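Local structure of sulfur oxidation protein soxB (Thermus thermophilus, 2WDD) at residues Lys310-Asp316 / Arg328-Val334; Leu20-Pro24 / Asp113-Arg117; Phe98-Gly102 / Val334-His338; Tyr45-Pro50 / Leu85-Phe91; Glu183-Tyr187 / Phe199-Arg203. The protein hydrolyses the sulfur-sulfur bond of a cysteine S-thiosulfonate in the Sox sulfur-oxidation pathway, using a two-manganese site of the 5'-nucleotidase family. All blocks are in the same frame, centred on the assembly; numbering follows the deposited sequence.

Interaction 1: Lys310-Asp316 / Arg328-Val334; sequences KALMRVD and RVRVLPV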
# COMPACT_ATOMS: atom_id res chain seq x y z
N LYS A 310 -4.68 -4.17 -8.49
CA LYS A 310 -4.21 -4.01 -9.85
C LYS A 310 -3.63 -5.24 -10.52
O LYS A 310 -3.68 -5.35 -11.75
CB LYS A 310 -3.32 -2.78 -10.02
CG LYS A 310 -1.92 -2.90 -9.47
CD LYS A 310 -1.23 -1.51 -9.44
CE LYS A 310 -0.95 -0.96 -10.83
NZ LYS A 310 -0.13 0.31 -10.81
N ALA A 311 -3.08 -6.15 -9.73
CA ALA A 311 -2.43 -7.32 -10.28
C ALA A 311 -2.61 -8.56 -9.43
O ALA A 311 -2.70 -8.48 -8.20
CB ALA A 311 -0.94 -7.05 -10.46
N LEU A 312 -2.58 -9.71 -10.08
CA LEU A 312 -2.58 -10.98 -9.40
C LEU A 312 -1.24 -11.58 -9.79
O LEU A 312 -0.92 -11.68 -10.97
CB LEU A 312 -3.70 -11.90 -9.91
CG LEU A 312 -3.67 -13.26 -9.20
CD1 LEU A 312 -4.11 -13.12 -7.74
CD2 LEU A 312 -4.58 -14.26 -9.94
N MET A 313 -0.41 -11.88 -8.79
CA MET A 313 0.90 -12.45 -9.07
C MET A 313 0.77 -13.96 -9.08
O MET A 313 0.38 -14.56 -8.08
CB MET A 313 1.92 -12.03 -8.03
CG MET A 313 2.75 -10.83 -8.46
SD MET A 313 1.77 -9.40 -8.96
CE MET A 313 0.96 -9.00 -7.36
N ARG A 314 1.09 -14.58 -10.22
CA ARG A 314 1.04 -16.03 -10.30
C ARG A 314 2.46 -16.55 -10.18
O ARG A 314 3.34 -16.20 -10.98
CB ARG A 314 0.41 -16.51 -11.61
CG ARG A 314 0.48 -18.04 -11.74
CD ARG A 314 -0.32 -18.58 -12.93
NE ARG A 314 0.06 -19.98 -13.15
CZ ARG A 314 -0.52 -20.79 -14.03
NH1 ARG A 314 -1.53 -20.36 -14.76
NH2 ARG A 314 -0.07 -22.03 -14.17
N VAL A 315 2.70 -17.33 -9.13
CA VAL A 315 4.03 -17.86 -8.88
C VAL A 315 3.99 -19.38 -8.91
O VAL A 315 3.44 -20.01 -8.01
CB VAL A 315 4.61 -17.37 -7.54
CG1 VAL A 315 6.06 -17.82 -7.37
CG2 VAL A 315 4.50 -15.84 -7.44
N ASP A 316 4.57 -19.97 -9.96
CA ASP A 316 4.58 -21.42 -10.11
C ASP A 316 5.91 -21.94 -9.62
O ASP A 316 6.95 -21.41 -9.96
CB ASP A 316 4.38 -21.80 -11.57
CG ASP A 316 3.12 -21.19 -12.16
OD1 ASP A 316 2.04 -21.49 -11.62
OD2 ASP A 316 3.22 -20.42 -13.13
N ARG A 328 8.42 -19.73 -11.81
CA ARG A 328 7.97 -18.86 -12.88
C ARG A 328 7.06 -17.81 -12.24
O ARG A 328 6.12 -18.15 -11.53
CB ARG A 328 7.20 -19.64 -13.94
CG ARG A 328 6.81 -18.78 -15.13
CD ARG A 328 5.99 -19.56 -16.14
NE ARG A 328 4.69 -19.96 -15.60
CZ ARG A 328 3.82 -20.74 -16.23
NH1 ARG A 328 4.09 -21.20 -17.45
NH2 ARG A 328 2.68 -21.06 -15.65
N VAL A 329 7.35 -16.54 -12.49
CA VAL A 329 6.58 -15.45 -11.91
C VAL A 329 5.93 -14.68 -13.05
O VAL A 329 6.60 -14.31 -14.02
CB VAL A 329 7.50 -14.50 -11.11
CG1 VAL A 329 6.73 -13.26 -10.66
CG2 VAL A 329 8.14 -15.23 -9.92
N ARG A 330 4.63 -14.43 -12.92
CA ARG A 330 3.93 -13.63 -13.90
C ARG A 330 3.02 -12.65 -13.19
O ARG A 330 2.21 -13.04 -12.36
CB ARG A 330 3.10 -14.50 -14.84
CG ARG A 330 3.94 -15.37 -15.76
CD ARG A 330 4.71 -14.53 -16.77
NE ARG A 330 5.42 -15.37 -17.73
CZ ARG A 330 6.68 -15.78 -17.57
NH1 ARG A 330 7.36 -15.40 -16.50
NH2 ARG A 330 7.26 -16.55 -18.49
N VAL A 331 3.16 -11.38 -13.54
CA VAL A 331 2.28 -10.34 -13.01
C VAL A 331 1.10 -10.30 -13.97
O VAL A 331 1.25 -9.94 -15.14
CB VAL A 331 3.01 -8.97 -13.00
CG1 VAL A 331 2.00 -7.84 -12.70
CG2 VAL A 331 4.15 -8.98 -11.98
N LEU A 332 -0.07 -10.73 -13.49
CA LEU A 332 -1.27 -10.74 -14.33
C LEU A 332 -2.11 -9.48 -14.10
O LEU A 332 -2.68 -9.29 -13.03
CB LEU A 332 -2.11 -11.98 -14.05
CG LEU A 332 -1.35 -13.30 -14.12
CD1 LEU A 332 -2.27 -14.46 -13.73
CD2 LEU A 332 -0.78 -13.52 -15.53
N PRO A 333 -2.20 -8.61 -15.11
CA PRO A 333 -3.00 -7.39 -14.91
C PRO A 333 -4.49 -7.68 -14.69
O PRO A 333 -5.10 -8.46 -15.42
CB PRO A 333 -2.78 -6.60 -16.21
CG PRO A 333 -1.55 -7.22 -16.85
CD PRO A 333 -1.61 -8.67 -16.46
N VAL A 334 -5.06 -7.07 -13.66
CA VAL A 334 -6.50 -7.19 -13.40
C VAL A 334 -7.19 -6.07 -14.18
O VAL A 334 -7.31 -4.94 -13.70
CB VAL A 334 -6.82 -7.12 -11.90
CG1 VAL A 334 -8.33 -7.26 -11.67
CG2 VAL A 334 -6.09 -8.20 -11.14
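Leu312 and Leu332 form a hydrogen-bonded pair in the antiparallel beta hairpin of strands 311-320 and 323-333, the latter an outermost strand of its six-stranded sheet. The short axes lie 4.6 Å apart at 155°. Paired N-H...O=C bonds also join Arg314 with Arg330 and Asp316 with Arg328, and Val334 N adds a nearly straight bond of 2.9 Å to Lys310 O beyond the strand end. Apolar packing follows the two faces. On one, Ala311 CB meets Val331 CG1, Met313 SD lies beside Val331 CG2 at 3.9 Å, and Val315 and Val329 run side by side; helix 81-86 packs on Ala311, Val331 and Pro333, and Pro294 on Val329. On the other, Leu332 CD1 touches Arg314 CB and helix 104-120 covers the leucines. Charge gathers at its far end. Asp316 lies between two arginines: its OD1 takes Arg314 NE on the syn lone pair at 2.9 Å and also meets Thr30, while Gln114 holds Arg314 NH1. The guanidinium planes stand 75° apart, and the shared carboxylate probably offsets the like charges of Arg314 NH2 and Arg328 NH2, 3.3 Å apart. Arg328, bent at chi3 (66°), turns NE and NH2 onto one oxygen, Asp316 OD2, with NH2 at 2.7 Å.

Interaction 2: Leu20-Pro24 / Asp113-Arg117; sequences LYDLP and DQKAR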
# COMPACT_ATOMS: atom_id res chain seq x y z
N LEU A 20 -0.32 -11.78 -20.59
CA LEU A 20 -1.69 -12.26 -20.74
C LEU A 20 -2.04 -13.38 -19.75
O LEU A 20 -1.28 -13.68 -18.84
CB LEU A 20 -1.99 -12.65 -22.19
CG LEU A 20 -1.74 -14.09 -22.65
CD1 LEU A 20 -2.14 -14.24 -24.11
CD2 LEU A 20 -0.28 -14.47 -22.44
N TYR A 21 -3.21 -13.99 -19.95
CA TYR A 21 -3.71 -14.99 -19.02
C TYR A 21 -3.58 -16.47 -19.40
O TYR A 21 -3.64 -17.34 -18.53
CB TYR A 21 -5.17 -14.67 -18.68
CG TYR A 21 -5.41 -13.20 -18.43
CD1 TYR A 21 -4.75 -12.53 -17.41
CD2 TYR A 21 -6.31 -12.48 -19.22
CE1 TYR A 21 -4.97 -11.19 -17.18
CE2 TYR A 21 -6.53 -11.13 -18.99
CZ TYR A 21 -5.86 -10.50 -17.97
OH TYR A 21 -6.08 -9.16 -17.72
N ASP A 22 -3.40 -16.76 -20.68
CA ASP A 22 -3.29 -18.14 -21.15
C ASP A 22 -1.87 -18.68 -20.98
O ASP A 22 -1.09 -18.72 -21.94
CB ASP A 22 -3.74 -18.27 -22.60
CG ASP A 22 -3.85 -19.72 -23.06
OD1 ASP A 22 -4.11 -20.59 -22.20
OD2 ASP A 22 -3.68 -19.98 -24.27
N LEU A 23 -1.55 -19.12 -19.77
CA LEU A 23 -0.22 -19.64 -19.46
C LEU A 23 -0.18 -21.16 -19.44
O LEU A 23 -1.08 -21.82 -18.93
CB LEU A 23 0.23 -19.13 -18.08
CG LEU A 23 0.61 -17.66 -17.94
CD1 LEU A 23 0.58 -17.27 -16.46
CD2 LEU A 23 1.99 -17.41 -18.52
N PRO A 24 0.91 -21.75 -19.95
CA PRO A 24 1.06 -23.20 -19.93
C PRO A 24 1.38 -23.66 -18.51
O PRO A 24 1.77 -22.85 -17.66
CB PRO A 24 2.26 -23.45 -20.85
CG PRO A 24 3.01 -22.17 -20.87
CD PRO A 24 1.98 -21.09 -20.72
N ASP A 113 -10.13 -18.08 -12.80
CA ASP A 113 -9.65 -18.54 -14.10
C ASP A 113 -8.34 -19.30 -13.91
O ASP A 113 -8.19 -20.44 -14.35
CB ASP A 113 -9.42 -17.34 -15.02
CG ASP A 113 -8.81 -17.72 -16.35
OD1 ASP A 113 -9.57 -18.19 -17.23
OD2 ASP A 113 -7.60 -17.50 -16.55
N GLN A 114 -7.41 -18.68 -13.19
CA GLN A 114 -6.11 -19.29 -12.98
C GLN A 114 -6.15 -20.54 -12.13
O GLN A 114 -5.47 -21.53 -12.44
CB GLN A 114 -5.14 -18.25 -12.41
CG GLN A 114 -4.94 -17.08 -13.35
CD GLN A 114 -4.19 -17.49 -14.61
OE1 GLN A 114 -3.07 -17.98 -14.53
NE2 GLN A 114 -4.79 -17.24 -15.77
N LYS A 115 -6.94 -20.52 -11.07
CA LYS A 115 -7.04 -21.68 -10.20
C LYS A 115 -7.64 -22.87 -10.96
O LYS A 115 -7.17 -24.00 -10.81
CB LYS A 115 -7.89 -21.38 -8.96
CG LYS A 115 -7.81 -22.46 -7.89
CD LYS A 115 -8.37 -21.98 -6.57
CE LYS A 115 -8.55 -23.14 -5.60
NZ LYS A 115 -9.28 -22.72 -4.37
N ALA A 116 -8.66 -22.61 -11.77
CA ALA A 116 -9.30 -23.68 -12.55
C ALA A 116 -8.29 -24.28 -13.52
O ALA A 116 -8.20 -25.50 -13.67
CB ALA A 116 -10.50 -23.13 -13.31
N ARG A 117 -7.54 -23.41 -14.17
CA ARG A 117 -6.52 -23.84 -15.12
C ARG A 117 -5.53 -24.77 -14.44
O ARG A 117 -5.22 -25.84 -14.96
CB ARG A 117 -5.78 -22.64 -15.72
CG ARG A 117 -6.58 -21.83 -16.72
CD ARG A 117 -5.79 -20.61 -17.16
NE ARG A 117 -6.62 -19.62 -17.85
CZ ARG A 117 -6.47 -19.29 -19.12
NH1 ARG A 117 -5.54 -19.87 -19.86
NH2 ARG A 117 -7.27 -18.38 -19.67
O HOH W 1 -3.77 -22.65 -19.52
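Tyr21 and Gln114 bring their CA atoms to 7.8 Å where the irregular segment 20-24, with an inverse gamma turn centred on Asp22, passes helix 104-120. Side chains of the helix bridge the gap. Gln114, bent at chi2 (-68°), sends NE2 to Tyr21 O at 3.0 Å, the acceptor lying nearly in the amide plane. The same NE2 also donates to Asp113 OD2, and OE1 accepts from Arg314, fixing the amide's rotation. An alanine at Gln114 is likely to leave Tyr21 O without this donor and Arg314 NH1 without its acceptor. Arg117 lies with its guanidinium face under Tyr21 O, which sits over the centre without bonding to NH1. At the edge of that group, Arg117 NE reaches Asp113 OD2 at 2.7 Å, and Asp22 completes a salt-bridge network. Water 1 donates to Leu23 O and weakly accepts from Arg117. The Asp22 bond is weak, and doubtful as a fixed link since both residues have two conformers: in one, Arg117 NH1 lies 2.8 Å from Asp22 OD1, the planes 54° apart.

Interaction 3: Phe98-Gly102 / Val334-His338; sequences FGPIG and VLAEH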
# COMPACT_ATOMS: atom_id res chain seq x y z
N PHE A 98 -6.38 0.70 -22.04
CA PHE A 98 -6.63 -0.59 -21.42
C PHE A 98 -7.77 -0.62 -20.40
O PHE A 98 -8.22 -1.68 -20.01
CB PHE A 98 -5.35 -1.13 -20.77
CG PHE A 98 -4.23 -1.35 -21.74
CD1 PHE A 98 -4.40 -2.18 -22.85
CD2 PHE A 98 -3.02 -0.68 -21.59
CE1 PHE A 98 -3.37 -2.35 -23.77
CE2 PHE A 98 -1.98 -0.87 -22.48
CZ PHE A 98 -2.15 -1.72 -23.57
N GLY A 99 -8.21 0.55 -19.96
CA GLY A 99 -9.29 0.59 -18.99
C GLY A 99 -8.80 0.55 -17.56
O GLY A 99 -7.60 0.49 -17.29
N PRO A 100 -9.74 0.63 -16.60
CA PRO A 100 -9.41 0.63 -15.18
C PRO A 100 -8.85 -0.72 -14.74
O PRO A 100 -9.08 -1.75 -15.39
CB PRO A 100 -10.77 0.86 -14.51
CG PRO A 100 -11.74 0.24 -15.47
CD PRO A 100 -11.20 0.57 -16.83
N ILE A 101 -8.16 -0.69 -13.60
CA ILE A 101 -7.60 -1.90 -13.01
C ILE A 101 -8.43 -2.29 -11.79
O ILE A 101 -9.29 -1.53 -11.31
CB ILE A 101 -6.11 -1.72 -12.64
CG1 ILE A 101 -5.89 -0.51 -11.72
CG2 ILE A 101 -5.25 -1.60 -13.89
CD1 ILE A 101 -6.36 -0.73 -10.29
N GLY A 102 -8.18 -3.49 -11.29
CA GLY A 102 -8.82 -3.97 -10.08
C GLY A 102 -10.32 -4.17 -10.14
O GLY A 102 -10.91 -4.42 -11.20
N VAL A 334 -5.06 -7.07 -13.66
CA VAL A 334 -6.50 -7.19 -13.40
C VAL A 334 -7.19 -6.07 -14.18
O VAL A 334 -7.31 -4.94 -13.70
CB VAL A 334 -6.82 -7.12 -11.90
CG1 VAL A 334 -8.33 -7.26 -11.67
CG2 VAL A 334 -6.09 -8.20 -11.14
N LEU A 335 -7.59 -6.37 -15.42
CA LEU A 335 -8.22 -5.37 -16.27
C LEU A 335 -9.68 -5.73 -16.46
O LEU A 335 -10.00 -6.68 -17.17
CB LEU A 335 -7.51 -5.28 -17.61
CG LEU A 335 -6.06 -4.76 -17.58
CD1 LEU A 335 -5.36 -5.09 -18.88
CD2 LEU A 335 -6.03 -3.26 -17.33
N ALA A 336 -10.56 -5.00 -15.78
CA ALA A 336 -11.99 -5.27 -15.83
C ALA A 336 -12.59 -5.32 -17.23
O ALA A 336 -13.55 -6.06 -17.47
CB ALA A 336 -12.76 -4.28 -14.96
N GLU A 337 -12.05 -4.54 -18.16
CA GLU A 337 -12.56 -4.56 -19.53
C GLU A 337 -12.10 -5.80 -20.30
O GLU A 337 -12.56 -6.04 -21.42
CB GLU A 337 -12.11 -3.31 -20.30
CG GLU A 337 -12.68 -2.03 -19.78
CD GLU A 337 -12.39 -0.84 -20.67
OE1 GLU A 337 -11.88 -1.04 -21.80
OE2 GLU A 337 -12.69 0.29 -20.24
N HIS A 338 -11.20 -6.58 -19.72
CA HIS A 338 -10.62 -7.71 -20.43
C HIS A 338 -10.75 -9.05 -19.73
O HIS A 338 -10.07 -10.02 -20.07
CB HIS A 338 -9.18 -7.38 -20.78
CG HIS A 338 -9.05 -6.11 -21.56
ND1 HIS A 338 -9.32 -6.05 -22.91
CD2 HIS A 338 -8.84 -4.84 -21.17
CE1 HIS A 338 -9.23 -4.80 -23.33
NE2 HIS A 338 -8.94 -4.04 -22.28
O HOH W 2 -9.73 -2.66 -17.92
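Leu335 sets its CG opposite the carbonyl carbon (chi1 -66°); chi2 extends CD1, which leaves CD2 turned against Ile101 CG2 at 3.9 Å. In Ile101, CG1 stands between the backbone N and the carbonyl carbon (chi1 55°), which leaves CG2 beside the backbone N to meet that methyl. Leu335 CD2 also packs on Phe98 CB. Next to these apolar groups, Gly102 N donates to Val334 O at 2.9 Å, a bent bond with the donor tilted from the carbonyl plane, and Ile101 CA brings a CA-H...O contact to the same oxygen at 3.1 Å. Val334 CG1 rests on Gly102 CA. Water 2 ties the two segments together by donating to Phe98 O and Pro100 O, both at 2.8 Å, and accepting from Glu337 N. Glu337, extended beyond CG, crosses Pro100 at about a right angle and lays OE2 3.6 Å from Gly99 CA. A CB on Gly99 would clash with Glu337 CD and jam against the preceding carbonyl O. Leu335 and His338 touch a bound tertiary-butyl alcohol. Two connecting loops thus pack together: one, opened by the positive-phi glycine (phi 90°) that ends helix 91-98, leads to helix 104-120; the other links strand 323-333 to helix 343-353.

Interaction 4: Tyr45-Pro50 / Leu85-Phe91; sequences YFMEPP and LLSYVDF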
# COMPACT_ATOMS: atom_id res chain seq x y z
N TYR A 45 -8.46 3.50 -11.11
CA TYR A 45 -7.15 3.71 -11.70
C TYR A 45 -6.15 3.87 -10.59
O TYR A 45 -6.47 4.41 -9.54
CB TYR A 45 -7.16 4.93 -12.62
CG TYR A 45 -8.19 4.80 -13.71
CD1 TYR A 45 -7.89 4.13 -14.90
CD2 TYR A 45 -9.48 5.27 -13.53
CE1 TYR A 45 -8.85 3.98 -15.90
CE2 TYR A 45 -10.45 5.13 -14.53
CZ TYR A 45 -10.11 4.51 -15.71
OH TYR A 45 -11.07 4.36 -16.70
N PHE A 46 -4.93 3.38 -10.81
CA PHE A 46 -3.89 3.47 -9.78
C PHE A 46 -2.52 3.58 -10.44
O PHE A 46 -1.95 2.58 -10.90
CB PHE A 46 -3.94 2.23 -8.88
CG PHE A 46 -3.09 2.33 -7.63
CD1 PHE A 46 -3.64 2.79 -6.43
CD2 PHE A 46 -1.76 1.95 -7.65
CE1 PHE A 46 -2.86 2.88 -5.29
CE2 PHE A 46 -0.97 2.05 -6.51
CZ PHE A 46 -1.53 2.51 -5.33
N MET A 47 -2.00 4.81 -10.50
CA MET A 47 -0.71 5.07 -11.11
C MET A 47 0.43 4.85 -10.13
O MET A 47 0.34 5.26 -8.96
CB MET A 47 -0.67 6.52 -11.60
CG MET A 47 0.58 6.85 -12.40
SD MET A 47 0.63 8.59 -12.87
CE MET A 47 1.41 9.24 -11.40
N GLU A 48 1.52 4.26 -10.61
CA GLU A 48 2.70 4.10 -9.79
C GLU A 48 3.36 5.46 -9.56
O GLU A 48 3.11 6.42 -10.29
CB GLU A 48 3.70 3.13 -10.44
CG GLU A 48 3.13 1.72 -10.54
CD GLU A 48 2.86 1.10 -9.17
OE1 GLU A 48 3.74 1.17 -8.28
OE2 GLU A 48 1.74 0.60 -8.96
N PRO A 49 4.21 5.55 -8.53
CA PRO A 49 4.83 6.84 -8.20
C PRO A 49 5.77 7.36 -9.27
O PRO A 49 6.55 6.60 -9.83
CB PRO A 49 5.64 6.54 -6.94
CG PRO A 49 5.83 5.05 -6.93
CD PRO A 49 4.56 4.50 -7.57
N PRO A 50 5.78 8.67 -9.47
CA PRO A 50 6.75 9.23 -10.42
C PRO A 50 8.16 9.23 -9.80
O PRO A 50 9.16 9.25 -10.53
CB PRO A 50 6.26 10.66 -10.66
CG PRO A 50 4.87 10.72 -10.12
CD PRO A 50 4.71 9.62 -9.11
N LEU A 85 0.66 -0.98 -15.88
CA LEU A 85 0.62 -1.25 -14.45
C LEU A 85 1.90 -0.78 -13.74
O LEU A 85 1.87 -0.28 -12.61
CB LEU A 85 0.50 -2.76 -14.21
CG LEU A 85 -0.91 -3.33 -14.06
CD1 LEU A 85 -1.76 -3.06 -15.30
CD2 LEU A 85 -0.85 -4.82 -13.75
N LEU A 86 3.02 -1.00 -14.41
CA LEU A 86 4.34 -0.86 -13.81
C LEU A 86 4.91 0.52 -13.61
O LEU A 86 5.73 0.73 -12.71
CB LEU A 86 5.31 -1.70 -14.66
CG LEU A 86 6.69 -2.07 -14.11
CD1 LEU A 86 6.55 -2.88 -12.82
CD2 LEU A 86 7.44 -2.91 -15.16
N SER A 87 4.54 1.47 -14.46
CA SER A 87 5.16 2.78 -14.44
C SER A 87 4.18 3.92 -14.69
O SER A 87 3.11 3.72 -15.27
CB SER A 87 6.21 2.77 -15.57
OG SER A 87 6.82 4.03 -15.78
N TYR A 88 4.56 5.14 -14.30
CA TYR A 88 3.74 6.33 -14.57
C TYR A 88 3.88 6.76 -16.04
O TYR A 88 3.11 7.58 -16.52
CB TYR A 88 4.15 7.52 -13.67
CG TYR A 88 5.51 8.11 -13.98
CD1 TYR A 88 5.67 9.17 -14.87
CD2 TYR A 88 6.64 7.62 -13.35
CE1 TYR A 88 6.95 9.68 -15.15
CE2 TYR A 88 7.89 8.12 -13.60
CZ TYR A 88 8.04 9.14 -14.50
OH TYR A 88 9.32 9.62 -14.70
N VAL A 89 4.91 6.26 -16.73
CA VAL A 89 5.13 6.66 -18.13
C VAL A 89 3.88 6.37 -18.97
O VAL A 89 3.32 5.28 -18.89
CB VAL A 89 6.41 6.01 -18.70
CG1 VAL A 89 6.53 6.26 -20.21
CG2 VAL A 89 7.64 6.55 -17.97
N ASP A 90 3.44 7.36 -19.75
CA ASP A 90 2.25 7.24 -20.61
C ASP A 90 0.97 6.91 -19.87
O ASP A 90 0.02 6.42 -20.47
CB ASP A 90 2.46 6.17 -21.71
CG ASP A 90 3.77 6.33 -22.46
OD1 ASP A 90 4.15 7.48 -22.76
OD2 ASP A 90 4.37 5.30 -22.81
N PHE A 91 0.94 7.18 -18.57
CA PHE A 91 -0.21 6.75 -17.78
C PHE A 91 -1.60 7.07 -18.29
O PHE A 91 -2.42 6.16 -18.46
CB PHE A 91 -0.09 7.11 -16.30
CG PHE A 91 -1.21 6.57 -15.47
CD1 PHE A 91 -1.21 5.24 -15.06
CD2 PHE A 91 -2.31 7.36 -15.18
CE1 PHE A 91 -2.27 4.73 -14.32
CE2 PHE A 91 -3.39 6.84 -14.47
CZ PHE A 91 -3.36 5.53 -14.03
O HOH W 3 1.18 2.98 -13.28
O HOH W 4 6.74 4.73 -11.89
O HOH W 5 11.25 8.15 -12.91
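Met47 lies over the face of the Phe91 ring, its CB 3.6 Å from the ring centroid and only 9° off the normal, a CH-pi contact. With CG anti to the backbone N (chi1 -173°) and chi2 extended, the chain runs across the ring, where SD makes an oblique Met-aromatic contact at 4.3 Å from the centroid and also touches Tyr88 CB. Tyr45 CB meets the edge of Phe91 at CZ. Pro50 CB sits above the centre of the Tyr88 ring, 4.2 Å from its centroid, while Val89 CG2 lies toward the rim of the opposite face. Glu48 folds back at chi2 (-63°) to bring CG to 3.1 Å from Leu85 O, and its OE2 forms a salt bridge with Lys310, which also donates to Leu85 O. No direct hydrogen bond joins the two segments. Water 3 bridges Glu48 N and Ser87 O; water 4 donates to Pro49 O, 2.8 Å away, and accepts from Tyr88 N. Sulfur, methylene and ring contacts thus hold segment 45-50 to the type II turn Tyr88-Phe91 between helices 81-86 and 91-98, with backbone polar groups bridged by water.

Interaction 5: Glu183-Tyr187 / Phe199-Arg203; sequences EFLSY and FPAYR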
# COMPACT_ATOMS: atom_id res chain seq x y z
N GLU A 183 -7.23 -19.16 6.75
CA GLU A 183 -6.46 -19.28 7.98
C GLU A 183 -5.49 -18.11 8.13
O GLU A 183 -4.55 -17.97 7.35
CB GLU A 183 -5.70 -20.61 8.06
CG GLU A 183 -4.89 -20.69 9.33
CD GLU A 183 -4.18 -22.01 9.52
OE1 GLU A 183 -3.73 -22.26 10.65
OE2 GLU A 183 -4.04 -22.77 8.54
N PHE A 184 -5.72 -17.30 9.16
CA PHE A 184 -4.86 -16.15 9.44
C PHE A 184 -3.54 -16.62 10.04
O PHE A 184 -3.54 -17.44 10.96
CB PHE A 184 -5.58 -15.20 10.42
CG PHE A 184 -4.84 -13.91 10.67
CD1 PHE A 184 -5.09 -12.80 9.88
CD2 PHE A 184 -3.89 -13.81 11.67
CE1 PHE A 184 -4.40 -11.62 10.07
CE2 PHE A 184 -3.19 -12.63 11.87
CZ PHE A 184 -3.45 -11.53 11.06
N LEU A 185 -2.43 -16.12 9.52
CA LEU A 185 -1.11 -16.50 10.01
C LEU A 185 -0.32 -15.28 10.47
O LEU A 185 -0.42 -14.21 9.87
CB LEU A 185 -0.30 -17.17 8.88
CG LEU A 185 -0.87 -18.42 8.24
CD1 LEU A 185 -0.00 -18.86 7.06
CD2 LEU A 185 -0.98 -19.55 9.28
N SER A 186 0.50 -15.46 11.50
CA SER A 186 1.41 -14.43 11.97
C SER A 186 2.31 -14.99 13.06
O SER A 186 1.82 -15.40 14.11
CB SER A 186 0.67 -13.19 12.48
OG SER A 186 0.28 -12.34 11.40
N TYR A 187 3.61 -15.02 12.81
CA TYR A 187 4.55 -15.53 13.81
C TYR A 187 4.79 -14.45 14.87
O TYR A 187 5.20 -14.76 16.00
CB TYR A 187 5.89 -15.90 13.16
CG TYR A 187 6.84 -14.72 13.01
CD1 TYR A 187 7.75 -14.40 14.01
CD2 TYR A 187 6.73 -13.85 11.93
CE1 TYR A 187 8.58 -13.29 13.91
CE2 TYR A 187 7.53 -12.72 11.83
CZ TYR A 187 8.46 -12.45 12.81
OH TYR A 187 9.25 -11.33 12.72
N PHE A 199 -1.66 -16.30 17.06
CA PHE A 199 -2.10 -17.00 15.85
C PHE A 199 -1.05 -18.02 15.43
O PHE A 199 0.10 -17.94 15.86
CB PHE A 199 -2.27 -16.00 14.71
CG PHE A 199 -3.21 -14.87 15.04
CD1 PHE A 199 -4.56 -15.11 15.19
CD2 PHE A 199 -2.72 -13.60 15.29
CE1 PHE A 199 -5.44 -14.08 15.52
CE2 PHE A 199 -3.58 -12.56 15.62
CZ PHE A 199 -4.94 -12.80 15.73
N PRO A 200 -1.42 -18.92 14.52
CA PRO A 200 -0.40 -19.86 14.04
C PRO A 200 0.65 -19.12 13.22
O PRO A 200 0.33 -18.19 12.48
CB PRO A 200 -1.20 -20.82 13.14
CG PRO A 200 -2.62 -20.70 13.60
CD PRO A 200 -2.77 -19.26 14.02
N ALA A 201 1.90 -19.54 13.33
CA ALA A 201 2.99 -18.92 12.58
C ALA A 201 2.99 -19.39 11.14
O ALA A 201 3.36 -18.63 10.24
CB ALA A 201 4.33 -19.24 13.22
N TYR A 202 2.62 -20.65 10.92
CA TYR A 202 2.66 -21.21 9.57
C TYR A 202 1.69 -22.36 9.38
O TYR A 202 1.12 -22.89 10.34
CB TYR A 202 4.09 -21.69 9.25
CG TYR A 202 4.56 -22.86 10.10
CD1 TYR A 202 4.18 -24.16 9.79
CD2 TYR A 202 5.37 -22.66 11.21
CE1 TYR A 202 4.59 -25.23 10.57
CE2 TYR A 202 5.77 -23.72 12.01
CZ TYR A 202 5.39 -25.00 11.68
OH TYR A 202 5.81 -26.04 12.47
N ARG A 203 1.50 -22.74 8.12
CA ARG A 203 0.68 -23.89 7.77
C ARG A 203 1.41 -24.66 6.68
O ARG A 203 1.88 -24.06 5.72
CB ARG A 203 -0.71 -23.49 7.27
CG ARG A 203 -1.58 -24.67 6.84
CD ARG A 203 -1.86 -25.62 8.01
NE ARG A 203 -2.23 -24.86 9.20
CZ ARG A 203 -1.87 -25.16 10.44
NH1 ARG A 203 -1.19 -26.26 10.70
NH2 ARG A 203 -2.25 -24.37 11.44
O HOH W 6 0.46 -14.61 16.20
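Phe184 turns its edge to the face of Phe199 in a T-shaped pair, centroids 4.7 Å apart and planes at 62°. With CG opposite the backbone N (chi1 -174°), Phe184 brings CE2 to 3.6 Å from Phe199 CD2. Around this pair Leu185 CD2 packs on Pro200 CB, and Tyr187 CB meets Ala201 CB at 3.7 Å. Ser186 N donates a straight 2.9 Å bond to Pro200 O, and water 6 links Ser186 O with Phe199 N. At the partly exposed edge, Arg203, bent at chi2 and chi3 in the conformer described, one of two, grips Glu183 side-on: NH2 to OE1 at 2.7 Å and NE to OE2 at 2.8 Å, both on syn lone pairs, the planes 9° apart. A glutamine in place of Glu183 is likely to leave the Arg203 guanidinium without its balancing charge and to break this paired grip. The contact joins the outermost strands of two sheets, 183-184 beside 159-160 and 202-207 beside 210-217, while helix 240-252 packs against Tyr187 and Tyr202.

Interactions 1 to 4 form a connected group. Interaction 1 meets interaction 2 through Pro333 O and Tyr21 OH, 2.6 Å apart, and through Arg328 NH2 and Pro24 O. It shares Val334 with interaction 3, whose Ile101 packs on Lys310 and Leu85. Lys310 NZ reaches Glu48 OE2 at 2.6 Å, tying the hairpin to interaction 4. Interaction 4 comes nearest the two-manganese site: the Phe46 side chain is about 4 Å from that of manganese ligand His288 and about 8 Å from a manganese ion. Interaction 5, across the chain's centre from interaction 4, has Ser186 about 8 Å from His263, side chain to side chain; it shares a sheet with interaction 1, their nearest atoms about 14 Å apart.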